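Local coordinates for protein vanadium-dependent haloperoxidase (Zobellia galactanivorans, PDB 4CIT) that binds vanadate as a haloperoxidase from a marine bacterium, and probably uses peroxide to oxidise halides, iodide above all, at residues 363-369 and 423-429. Numbering follows the deposited sequence.
With VO4 (vanadate ion), chain B; VO4 (vanadate ion), chain D; VO4 (vanadate ion), chain E; VO4 (vanadate ion), chain C.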
ATOM      1  N   GLU A 363       4.637 -18.091  -0.119  1.00  9.77           N
ATOM      2  CA  GLU A 363       4.818 -17.729  -1.534  1.00  9.93           C
ATOM      3  C   GLU A 363       3.564 -17.286  -2.325  1.00 10.88           C
ATOM      4  O   GLU A 363       3.698 -16.421  -3.231  1.00 11.77           O
ATOM      5  CB  GLU A 363       5.544 -18.838  -2.240  1.00 12.06           C
ATOM      6  CG  GLU A 363       6.112 -18.446  -3.579  1.00 13.43           C
ATOM      7  CD  GLU A 363       5.172 -18.464  -4.718  1.00 18.94           C
ATOM      8  OE1 GLU A 363       4.153 -19.213  -4.711  1.00 17.65           O
ATOM      9  OE2 GLU A 363       5.514 -17.770  -5.704  1.00 15.36           O
ATOM     10  N   TYR A 364       2.389 -17.813  -2.045  1.00  9.21           N
ATOM     11  CA  TYR A 364       1.300 -17.721  -3.031  1.00  8.46           C
ATOM     12  C   TYR A 364       0.096 -17.028  -2.402  1.00  7.83           C
ATOM     13  O   TYR A 364      -0.342 -17.474  -1.379  1.00  8.89           O
ATOM     14  CB  TYR A 364       0.890 -19.135  -3.461  1.00  8.81           C
ATOM     15  CG  TYR A 364      -0.178 -19.223  -4.521  1.00  8.52           C
ATOM     16  CD1 TYR A 364       0.095 -19.130  -5.846  1.00 10.19           C
ATOM     17  CD2 TYR A 364      -1.526 -19.378  -4.147  1.00  9.07           C
ATOM     18  CE1 TYR A 364      -0.904 -19.244  -6.805  1.00 10.77           C
ATOM     19  CE2 TYR A 364      -2.526 -19.501  -5.066  1.00  8.83           C
ATOM     20  CZ  TYR A 364      -2.220 -19.431  -6.387  1.00  9.95           C
ATOM     21  OH  TYR A 364      -3.185 -19.600  -7.329  1.00 11.19           O
ATOM     22  N   THR A 365      -0.472 -16.008  -2.960  1.00  8.09           N
ATOM     23  CA  THR A 365      -0.048 -15.287  -4.182  1.00  8.35           C
ATOM     24  C   THR A 365       0.952 -14.176  -3.812  1.00  8.93           C
ATOM     25  O   THR A 365       1.221 -13.915  -2.615  1.00  9.35           O
ATOM     26  CB  THR A 365      -1.291 -14.636  -4.830  1.00  9.16           C
ATOM     27  OG1 THR A 365      -2.033 -13.992  -3.767  1.00  8.38           O
ATOM     28  CG2 THR A 365      -2.107 -15.652  -5.609  1.00 10.68           C
ATOM     29  N   SER A 366       1.586 -13.555  -4.810  1.00  9.05           N
ATOM     30  CA  SER A 366       2.587 -12.520  -4.639  1.00  9.09           C
ATOM     31  C   SER A 366       1.969 -11.177  -4.231  1.00  9.72           C
ATOM     32  O   SER A 366       1.051 -10.714  -4.919  1.00  8.72           O
ATOM     33  CB  SER A 366       3.311 -12.294  -5.957  1.00  9.26           C
ATOM     34  OG  SER A 366       3.977 -11.007  -5.991  1.00  8.69           O
ATOM     35  N   GLY A 367       2.426 -10.639  -3.085  1.00 10.28           N
ATOM     36  CA  GLY A 367       2.013  -9.366  -2.626  1.00 11.13           C
ATOM     37  C   GLY A 367       2.211  -8.235  -3.612  1.00 10.84           C
ATOM     38  O   GLY A 367       1.312  -7.403  -3.832  1.00  9.18           O
ATOM     39  N   HIS A 368       3.390  -8.185  -4.214  1.00 10.30           N
ATOM     40  CA  HIS A 368       3.637  -7.209  -5.214  1.00 10.32           C
ATOM     41  C   HIS A 368       2.603  -7.268  -6.308  1.00 10.34           C
ATOM     42  O   HIS A 368       2.125  -6.232  -6.837  1.00  9.58           O
ATOM     43  CB  HIS A 368       5.013  -7.393  -5.861  1.00 10.19           C
ATOM     44  CG  HIS A 368       6.141  -6.918  -5.045  1.00 11.30           C
ATOM     45  ND1 HIS A 368       6.533  -7.549  -3.885  1.00 12.89           N
ATOM     46  CD2 HIS A 368       7.051  -5.925  -5.275  1.00 11.71           C
ATOM     47  CE1 HIS A 368       7.568  -6.884  -3.378  1.00 14.06           C
ATOM     48  NE2 HIS A 368       7.933  -5.950  -4.235  1.00 12.96           N
ATOM     49  N   SER A 369       2.289  -8.494  -6.748  1.00 10.71           N
ATOM     50  CA  SER A 369       1.335  -8.712  -7.818  1.00 10.31           C
ATOM     51  C   SER A 369      -0.094  -8.306  -7.487  1.00  9.62           C
ATOM     52  O   SER A 369      -0.736  -7.550  -8.280  1.00 11.02           O
ATOM     53  CB  SER A 369       1.334 -10.140  -8.351  1.00 11.99           C
ATOM     54  OG  SER A 369       2.666 -10.428  -8.774  1.00 14.27           O
ATOM     55  N   ILE A 423      12.121 -15.173  -6.445  1.00  9.05           N
ATOM     56  CA  ILE A 423      11.397 -15.402  -5.204  1.00  9.64           C
ATOM     57  C   ILE A 423       9.933 -15.830  -5.345  1.00  9.35           C
ATOM     58  O   ILE A 423       9.294 -16.159  -4.379  1.00  9.58           O
ATOM     59  CB  ILE A 423      11.540 -14.213  -4.193  1.00 10.96           C
ATOM     60  CG1 ILE A 423      10.773 -12.991  -4.656  1.00 13.34           C
ATOM     61  CG2 ILE A 423      13.022 -13.990  -3.905  1.00 11.89           C
ATOM     62  CD1 ILE A 423      11.411 -12.180  -5.725  1.00 13.83           C
ATOM     63  N   HIS A 424       9.383 -15.737  -6.538  1.00  8.71           N
ATOM     64  CA  HIS A 424       8.018 -16.218  -6.858  1.00  8.68           C
ATOM     65  C   HIS A 424       8.012 -17.086  -8.044  1.00  9.97           C
ATOM     66  O   HIS A 424       8.694 -16.824  -9.034  1.00 11.37           O
ATOM     67  CB  HIS A 424       7.019 -15.048  -7.068  1.00  9.14           C
ATOM     68  CG  HIS A 424       6.531 -14.414  -5.791  1.00  8.87           C
ATOM     69  ND1 HIS A 424       5.762 -15.064  -4.861  1.00  9.14           N
ATOM     70  CD2 HIS A 424       6.788 -13.186  -5.263  1.00  9.41           C
ATOM     71  CE1 HIS A 424       5.496 -14.239  -3.855  1.00  9.58           C
ATOM     72  NE2 HIS A 424       6.119 -13.095  -4.068  1.00  9.23           N
ATOM     73  N   TYR A 425       7.118 -18.067  -8.033  1.00  9.31           N
ATOM     74  CA  TYR A 425       6.794 -18.843  -9.245  1.00 10.06           C
ATOM     75  C   TYR A 425       5.797 -18.076 -10.134  1.00  9.75           C
ATOM     76  O   TYR A 425       5.050 -17.188  -9.674  1.00  9.77           O
ATOM     77  CB  TYR A 425       6.125 -20.190  -8.863  1.00  9.93           C
ATOM     78  CG  TYR A 425       6.811 -20.996  -7.762  1.00 10.81           C
ATOM     79  CD1 TYR A 425       7.918 -21.723  -7.983  1.00 11.23           C
ATOM     80  CD2 TYR A 425       6.344 -20.927  -6.482  1.00 11.49           C
ATOM     81  CE1 TYR A 425       8.578 -22.435  -6.937  1.00 11.73           C
ATOM     82  CE2 TYR A 425       6.940 -21.634  -5.439  1.00 11.82           C
ATOM     83  CZ  TYR A 425       8.083 -22.371  -5.663  1.00 11.44           C
ATOM     84  OH  TYR A 425       8.605 -23.002  -4.547  1.00 12.12           O
ATOM     85  N   ARG A 426       5.652 -18.521 -11.380  1.00 10.12           N
ATOM     86  CA  ARG A 426       4.712 -17.919 -12.294  1.00 11.15           C
ATOM     87  C   ARG A 426       3.308 -17.809 -11.763  1.00 11.09           C
ATOM     88  O   ARG A 426       2.639 -16.743 -11.966  1.00  9.79           O
ATOM     89  CB  ARG A 426       4.766 -18.633 -13.681  1.00 12.84           C
ATOM     90  CG  ARG A 426       3.744 -18.126 -14.723  1.00 16.13           C
ATOM     91  CD  ARG A 426       3.898 -18.972 -15.978  1.00 19.52           C
ATOM     92  NE  ARG A 426       5.151 -18.617 -16.640  1.00 25.47           N
ATOM     93  CZ  ARG A 426       5.334 -17.574 -17.449  1.00 36.64           C
ATOM     94  NH1 ARG A 426       4.307 -16.798 -17.809  1.00 38.75           N
ATOM     95  NH2 ARG A 426       6.551 -17.327 -17.975  1.00 42.00           N
ATOM     96  N   ALA A 427       2.785 -18.883 -11.189  1.00  9.44           N
ATOM     97  CA  ALA A 427       1.363 -18.870 -10.724  1.00 10.46           C
ATOM     98  C   ALA A 427       1.094 -17.787  -9.704  1.00 10.19           C
ATOM     99  O   ALA A 427       0.060 -17.068  -9.786  1.00  9.43           O
ATOM    100  CB  ALA A 427       0.937 -20.199 -10.207  1.00 12.17           C
ATOM    101  N   ALA A 428       2.023 -17.611  -8.737  1.00  9.65           N
ATOM    102  CA  ALA A 428       1.840 -16.591  -7.691  1.00  9.62           C
ATOM    103  C   ALA A 428       1.788 -15.196  -8.284  1.00  9.13           C
ATOM    104  O   ALA A 428       1.004 -14.350  -7.838  1.00  9.70           O
ATOM    105  CB  ALA A 428       2.991 -16.677  -6.691  1.00  9.53           C
ATOM    106  N   ILE A 429       2.479 -15.000  -9.394  1.00  9.23           N
ATOM    107  CA  ILE A 429       2.522 -13.749 -10.066  1.00  9.60           C
ATOM    108  C   ILE A 429       1.304 -13.498 -10.958  1.00  9.88           C
ATOM    109  O   ILE A 429       0.610 -12.479 -10.799  1.00 11.02           O
ATOM    110  CB  ILE A 429       3.827 -13.637 -10.932  1.00  9.67           C
ATOM    111  CG1 ILE A 429       5.092 -13.688 -10.027  1.00 10.13           C
ATOM    112  CG2 ILE A 429       3.783 -12.425 -11.835  1.00 10.44           C
ATOM    113  CD1 ILE A 429       6.342 -13.935 -10.814  1.00 10.74           C
TER
HETATM  114  V   VO4 B1449       6.139 -11.401  -2.734  1.00 11.88           V
HETATM  115  O2  VO4 D1451       5.898 -10.435  -4.311  1.00 10.34           O
HETATM  116  O3  VO4 E1452       4.704 -12.013  -2.016  1.00 14.80           O
HETATM  117  O1  VO4 C1450       6.010  -9.494  -1.509  1.00 18.49           O
HETATM  118  O   HOH W   1       3.105 -20.079  -7.167  1.00 21.84           O
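H424 binds vanadium through one ring nitrogen and donates to E363 through the other, an example of a second-shell carboxylate placed to orient a metal ligand. NE2 of H424 holds the vanadium at 2.2 Å, while ND1 donates to E363 OE2 (2.8 Å), which lies close to the imidazole plane. The bend of E363 at chi2 (-82°) brings its carboxylate to H424 and Y425, turned 60° from the imidazole, and OE2 is met from opposite faces of its plane by ND1 and by the backbone N of Y425 (2.8 Å). OE1 accepts a hydrogen bond from a water and lies at the edge of the Y425 ring. Over one face of the imidazole sits S366 CB, a CH-pi contact 3.5 Å from the centroid. With OG anti to the backbone N (chi1 160°), S366 reaches vanadate oxygen O2 at 2.6 Å and caps helix 367-383 by accepting from S369 N. Its own N donates to A428 O, tying this helix start to helix 426-446. An alanine in place of E363 would probably leave H424 ND1 and Y425 N without their shared acceptor and the imidazole freer to turn. In this PAP2-family site, the carboxylate is likely to limit the ring's rotation, together with the vanadium bond and S366, and to make NE2 a more electron-rich ligand.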